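Fimbrial subunit CupB6 (Pseudomonas aeruginosa, PDB 5CYL) probably serves as the adhesin at the tip of a chaperone-usher pilus, mediating attachment during biofilm formation. Local coordinates at residues K207-L221 with R239-A252. Numbering follows the deposited sequence.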
loop_
_atom_site.group_PDB
_atom_site.type_symbol
_atom_site.label_atom_id
_atom_site.label_comp_id
_atom_site.label_asym_id
_atom_site.label_seq_id
_atom_site.Cartn_x
_atom_site.Cartn_y
_atom_site.Cartn_z
ATOM N N LYS A 207 5.307 2.981 -1.853
ATOM C CA LYS A 207 4.815 3.121 -3.218
ATOM C C LYS A 207 5.665 4.006 -4.128
ATOM O O LYS A 207 5.172 4.540 -5.097
ATOM C CB LYS A 207 3.374 3.627 -3.200
ATOM C CG LYS A 207 2.392 2.690 -2.520
ATOM C CD LYS A 207 2.090 1.472 -3.385
ATOM C CE LYS A 207 0.838 0.755 -2.922
ATOM N NZ LYS A 207 -0.329 1.648 -2.856
ATOM N N LYS A 208 6.937 4.190 -3.815
ATOM C CA LYS A 208 7.746 5.146 -4.592
ATOM C C LYS A 208 9.051 4.579 -5.123
ATOM O O LYS A 208 9.559 3.629 -4.605
ATOM C CB LYS A 208 7.997 6.414 -3.787
ATOM C CG LYS A 208 6.726 7.204 -3.528
ATOM C CD LYS A 208 6.949 8.591 -2.940
ATOM C CE LYS A 208 7.615 8.540 -1.581
ATOM N NZ LYS A 208 7.682 9.894 -0.960
ATOM N N CYS A 209 9.548 5.163 -6.191
ATOM C CA CYS A 209 10.817 4.782 -6.763
ATOM C C CYS A 209 11.807 5.839 -6.314
ATOM O O CYS A 209 11.427 6.841 -5.768
ATOM C CB CYS A 209 10.757 4.699 -8.299
ATOM S SG CYS A 209 9.472 3.605 -8.950
ATOM N N LYS A 210 13.077 5.587 -6.562
ATOM C CA LYS A 210 14.139 6.504 -6.242
ATOM C C LYS A 210 14.354 7.453 -7.407
ATOM O O LYS A 210 14.632 7.042 -8.548
ATOM C CB LYS A 210 15.409 5.709 -5.939
ATOM C CG LYS A 210 16.667 6.552 -5.839
ATOM C CD LYS A 210 17.922 5.794 -6.268
ATOM C CE LYS A 210 18.912 6.745 -6.968
ATOM N NZ LYS A 210 20.322 6.611 -6.514
ATOM N N VAL A 211 14.263 8.734 -7.092
ATOM C CA VAL A 211 14.447 9.785 -8.091
ATOM C C VAL A 211 15.649 10.685 -7.795
ATOM O O VAL A 211 15.685 11.335 -6.764
ATOM C CB VAL A 211 13.177 10.661 -8.196
ATOM C CG1 VAL A 211 13.363 11.785 -9.214
ATOM C CG2 VAL A 211 11.976 9.807 -8.540
ATOM N N GLU A 212 16.599 10.723 -8.716
ATOM C CA GLU A 212 17.743 11.615 -8.581
ATOM C C GLU A 212 17.340 12.912 -9.240
ATOM O O GLU A 212 17.168 12.958 -10.449
ATOM C CB GLU A 212 19.005 11.014 -9.208
ATOM C CG GLU A 212 18.809 10.467 -10.622
ATOM C CD GLU A 212 20.078 10.469 -11.471
ATOM O OE1 GLU A 212 20.362 9.470 -12.167
ATOM O OE2 GLU A 212 20.808 11.472 -11.445
ATOM N N VAL A 213 17.131 13.956 -8.458
ATOM C CA VAL A 213 16.658 15.217 -9.024
ATOM C C VAL A 213 17.765 15.934 -9.809
ATOM O O VAL A 213 18.951 15.780 -9.536
ATOM C CB VAL A 213 15.988 16.116 -7.976
ATOM C CG1 VAL A 213 15.566 17.438 -8.592
ATOM C CG2 VAL A 213 14.760 15.419 -7.375
ATOM N N GLY A 214 17.362 16.674 -10.837
ATOM C CA GLY A 214 18.285 17.330 -11.740
ATOM C C GLY A 214 18.941 16.410 -12.754
ATOM O O GLY A 214 19.857 16.820 -13.445
ATOM N N ARG A 215 18.458 15.185 -12.895
ATOM C CA ARG A 215 19.024 14.268 -13.883
ATOM C C ARG A 215 18.863 14.799 -15.306
ATOM O O ARG A 215 17.759 15.105 -15.711
ATOM C CB ARG A 215 18.393 12.869 -13.766
ATOM C CG ARG A 215 19.116 11.832 -14.635
ATOM C CD ARG A 215 18.793 10.390 -14.290
ATOM N NE ARG A 215 17.668 9.840 -15.050
ATOM C CZ ARG A 215 16.410 9.801 -14.618
ATOM N NH1 ARG A 215 16.062 10.293 -13.433
ATOM N NH2 ARG A 215 15.486 9.274 -15.382
ATOM N N GLU A 216 19.955 14.895 -16.053
ATOM C CA GLU A 216 19.889 15.320 -17.453
ATOM C C GLU A 216 20.090 14.165 -18.420
ATOM O O GLU A 216 20.931 13.316 -18.193
ATOM C CB GLU A 216 20.937 16.364 -17.761
ATOM C CG GLU A 216 20.618 17.734 -17.195
ATOM C CD GLU A 216 21.309 18.802 -17.967
ATOM O OE1 GLU A 216 22.418 18.538 -18.466
ATOM O OE2 GLU A 216 20.722 19.885 -18.086
ATOM N N ILE A 217 19.358 14.157 -19.527
ATOM C CA ILE A 217 19.553 13.147 -20.561
ATOM C C ILE A 217 19.827 13.844 -21.889
ATOM O O ILE A 217 19.080 14.743 -22.278
ATOM C CB ILE A 217 18.306 12.258 -20.684
ATOM C CG1 ILE A 217 18.015 11.569 -19.346
ATOM C CG2 ILE A 217 18.505 11.247 -21.809
ATOM C CD1 ILE A 217 16.828 10.619 -19.329
ATOM N N ASN A 218 20.900 13.493 -22.593
ATOM C CA ASN A 218 21.162 14.164 -23.902
ATOM C C ASN A 218 20.905 13.267 -25.057
ATOM O O ASN A 218 21.468 12.185 -25.110
ATOM C CB ASN A 218 22.559 14.718 -24.028
ATOM C CG ASN A 218 22.883 15.675 -22.911
ATOM O OD1 ASN A 218 22.207 16.679 -22.702
ATOM N ND2 ASN A 218 23.883 15.328 -22.136
ATOM N N VAL A 219 20.074 13.703 -25.986
ATOM C CA VAL A 219 19.809 12.901 -27.151
ATOM C C VAL A 219 20.342 13.650 -28.357
ATOM O O VAL A 219 20.071 14.852 -28.536
ATOM C CB VAL A 219 18.314 12.599 -27.273
ATOM C CG1 VAL A 219 18.042 11.598 -28.385
ATOM C CG2 VAL A 219 17.764 12.092 -25.942
ATOM N N LYS A 220 21.133 12.952 -29.157
ATOM C CA LYS A 220 21.722 13.556 -30.344
ATOM C C LYS A 220 20.898 13.171 -31.559
ATOM O O LYS A 220 20.779 12.000 -31.927
ATOM C CB LYS A 220 23.181 13.129 -30.523
ATOM C CG LYS A 220 24.089 13.491 -29.349
ATOM C CD LYS A 220 25.498 13.910 -29.783
ATOM C CE LYS A 220 26.184 14.760 -28.706
ATOM N NZ LYS A 220 27.289 15.651 -29.186
ATOM N N LEU A 221 20.308 14.162 -32.179
ATOM C CA LEU A 221 19.451 13.864 -33.295
ATOM C C LEU A 221 20.295 13.849 -34.555
ATOM O O LEU A 221 19.875 13.331 -35.574
ATOM C CB LEU A 221 18.294 14.861 -33.351
ATOM C CG LEU A 221 17.319 14.805 -32.164
ATOM C CD1 LEU A 221 16.338 15.951 -32.289
ATOM C CD2 LEU A 221 16.597 13.465 -32.027
ATOM N N ARG A 239 15.678 8.549 -33.176
ATOM C CA ARG A 239 16.718 8.242 -32.212
ATOM C C ARG A 239 16.022 7.671 -30.997
ATOM O O ARG A 239 15.076 8.238 -30.489
ATOM C CB ARG A 239 17.506 9.499 -31.851
ATOM C CG ARG A 239 18.225 10.141 -33.026
ATOM C CD ARG A 239 19.374 9.270 -33.500
ATOM N NE ARG A 239 20.014 9.773 -34.714
ATOM C CZ ARG A 239 19.876 9.216 -35.916
ATOM N NH1 ARG A 239 19.128 8.128 -36.070
ATOM N NH2 ARG A 239 20.505 9.735 -36.971
ATOM N N SER A 240 16.490 6.530 -30.505
ATOM C CA SER A 240 15.881 5.865 -29.325
ATOM C C SER A 240 16.550 6.130 -27.994
ATOM O O SER A 240 17.752 6.080 -27.880
ATOM C CB SER A 240 15.804 4.371 -29.540
ATOM O OG SER A 240 14.663 4.084 -30.342
ATOM N N PHE A 241 15.732 6.444 -27.000
ATOM C CA PHE A 241 16.187 6.648 -25.627
ATOM C C PHE A 241 15.149 6.178 -24.631
ATOM O O PHE A 241 13.997 6.011 -24.970
ATOM C CB PHE A 241 16.600 8.100 -25.383
ATOM C CG PHE A 241 15.497 9.088 -25.524
ATOM C CD1 PHE A 241 14.928 9.351 -26.752
ATOM C CD2 PHE A 241 15.054 9.791 -24.413
ATOM C CE1 PHE A 241 13.905 10.289 -26.864
ATOM C CE2 PHE A 241 14.046 10.742 -24.507
ATOM C CZ PHE A 241 13.470 10.991 -25.738
ATOM N N ASP A 242 15.568 5.951 -23.398
ATOM C CA ASP A 242 14.676 5.501 -22.335
ATOM C C ASP A 242 14.804 6.402 -21.121
ATOM O O ASP A 242 15.911 6.769 -20.733
ATOM C CB ASP A 242 15.044 4.072 -21.965
ATOM C CG ASP A 242 13.969 3.383 -21.212
ATOM O OD1 ASP A 242 13.777 3.638 -20.047
ATOM O OD2 ASP A 242 13.308 2.538 -21.756
ATOM N N ILE A 243 13.678 6.750 -20.516
ATOM C CA ILE A 243 13.691 7.476 -19.240
ATOM C C ILE A 243 13.310 6.437 -18.210
ATOM O O ILE A 243 12.249 5.840 -18.302
ATOM C CB ILE A 243 12.731 8.662 -19.203
ATOM C CG1 ILE A 243 13.152 9.716 -20.232
ATOM C CG2 ILE A 243 12.676 9.266 -17.803
ATOM C CD1 ILE A 243 12.234 10.903 -20.262
ATOM N N SER A 244 14.196 6.190 -17.257
ATOM C CA SER A 244 13.974 5.132 -16.287
ATOM C C SER A 244 14.121 5.515 -14.799
ATOM O O SER A 244 14.807 6.452 -14.439
ATOM C CB SER A 244 14.887 3.978 -16.637
ATOM O OG SER A 244 14.682 2.919 -15.734
ATOM N N LEU A 245 13.453 4.756 -13.954
ATOM C CA LEU A 245 13.517 4.909 -12.506
ATOM C C LEU A 245 13.911 3.566 -11.931
ATOM O O LEU A 245 13.514 2.526 -12.477
ATOM C CB LEU A 245 12.158 5.312 -11.931
ATOM C CG LEU A 245 11.683 6.747 -12.133
ATOM C CD1 LEU A 245 10.221 6.863 -11.748
ATOM C CD2 LEU A 245 12.506 7.724 -11.311
ATOM N N SER A 246 14.677 3.547 -10.848
ATOM C CA SER A 246 15.057 2.239 -10.260
ATOM C C SER A 246 14.865 2.216 -8.772
ATOM O O SER A 246 14.597 3.240 -8.149
ATOM C CB SER A 246 16.472 1.850 -10.651
ATOM O OG SER A 246 17.303 2.965 -10.374
ATOM N N GLU A 247 14.957 1.020 -8.220
ATOM C CA GLU A 247 14.691 0.799 -6.798
ATOM C C GLU A 247 13.224 1.100 -6.448
ATOM O O GLU A 247 12.916 1.593 -5.385
ATOM C CB GLU A 247 15.638 1.629 -5.931
ATOM C CG GLU A 247 17.089 1.221 -6.055
ATOM C CD GLU A 247 18.005 1.976 -5.113
ATOM O OE1 GLU A 247 17.518 2.763 -4.268
ATOM O OE2 GLU A 247 19.233 1.789 -5.231
ATOM N N CYS A 248 12.344 0.767 -7.369
ATOM C CA CYS A 248 10.915 0.968 -7.201
ATOM C C CYS A 248 10.328 -0.008 -6.214
ATOM O O CYS A 248 10.627 -1.194 -6.247
ATOM C CB CYS A 248 10.215 0.724 -8.537
ATOM S SG CYS A 248 10.551 2.027 -9.740
ATOM N N ALA A 249 9.427 0.476 -5.376
ATOM C CA ALA A 249 8.622 -0.407 -4.491
ATOM C C ALA A 249 7.746 -1.326 -5.318
ATOM O O ALA A 249 7.328 -0.921 -6.391
ATOM C CB ALA A 249 7.754 0.432 -3.556
ATOM N N ALA A 250 7.443 -2.530 -4.835
ATOM C CA ALA A 250 6.741 -3.515 -5.693
ATOM C C ALA A 250 5.482 -2.963 -6.357
ATOM O O ALA A 250 5.221 -3.256 -7.508
ATOM C CB ALA A 250 6.426 -4.792 -4.933
ATOM N N LEU A 251 4.723 -2.175 -5.609
ATOM C CA LEU A 251 3.411 -1.666 -6.027
ATOM C C LEU A 251 3.429 -0.237 -6.542
ATOM O O LEU A 251 2.381 0.334 -6.799
ATOM C CB LEU A 251 2.468 -1.721 -4.836
ATOM C CG LEU A 251 1.455 -2.840 -4.823
ATOM C CD1 LEU A 251 2.016 -4.153 -5.304
ATOM C CD2 LEU A 251 0.928 -2.960 -3.404
ATOM N N ALA A 252 4.623 0.329 -6.675
ATOM C CA ALA A 252 4.793 1.665 -7.287
ATOM C C ALA A 252 4.282 1.630 -8.742
ATOM O O ALA A 252 4.544 0.663 -9.486
ATOM C CB ALA A 252 6.247 2.127 -7.211
#
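Cys209 and Cys248 each turn SG anti to their own carbonyl carbon (chi1 -55° and -71°), which carries the two sulfurs into a disulfide with SG of Cys209 2.1 Å from SG of Cys248. Backbone hydrogen bonds flank the disulfide: Ala249 N donates to Lys208 O at 3.2 Å, and Lys210 N to Ser246 O at 3.2 Å. Around the sulfurs the packing is apolar. Cys209 CB lies against Leu245 CB at 3.9 Å, and Leu245 CD2 reaches Val211 CG2, a cluster that Phe342 of strand 332-343 helps to enclose. Farther toward the chain start, the aliphatic part of Lys207 rests on Leu251, its CD 3.5 Å from Leu251 CB, while its NZ is hydrogen-bonded to Gly139 O.

Beyond the turn 212-215 the contact changes character. Strands 215-221 and 239-245 run nearly antiparallel, but their axes approach only to 7.8 Å and side chains bridge them. Ile217 CD1 packs on Ile243 CG1, and Val219 CG2 sits over one face of the Phe241 ring, 3.9 Å from its centroid, in a CH-pi contact. Phe241 holds its ring between backbone N and carbonyl carbon (chi1 63°), the crowded position, presenting that face to the valine. Strand 215-221 instead takes its backbone partners from 352-361, with which it pairs in parallel, and 239-245 pairs with 311-322; the two strands thus face each other across the interior of the immunoglobulin-like pilin fold.

Chemically, one disulfide and two backbone hydrogen bonds fasten the loops at 207-210 and 246-249, so the segment before strand 215-221 is covalently tied to the one after strand 239-245, whereas the strands themselves are joined through aliphatic and aromatic side-chain packing and not by hydrogen bonds to each other.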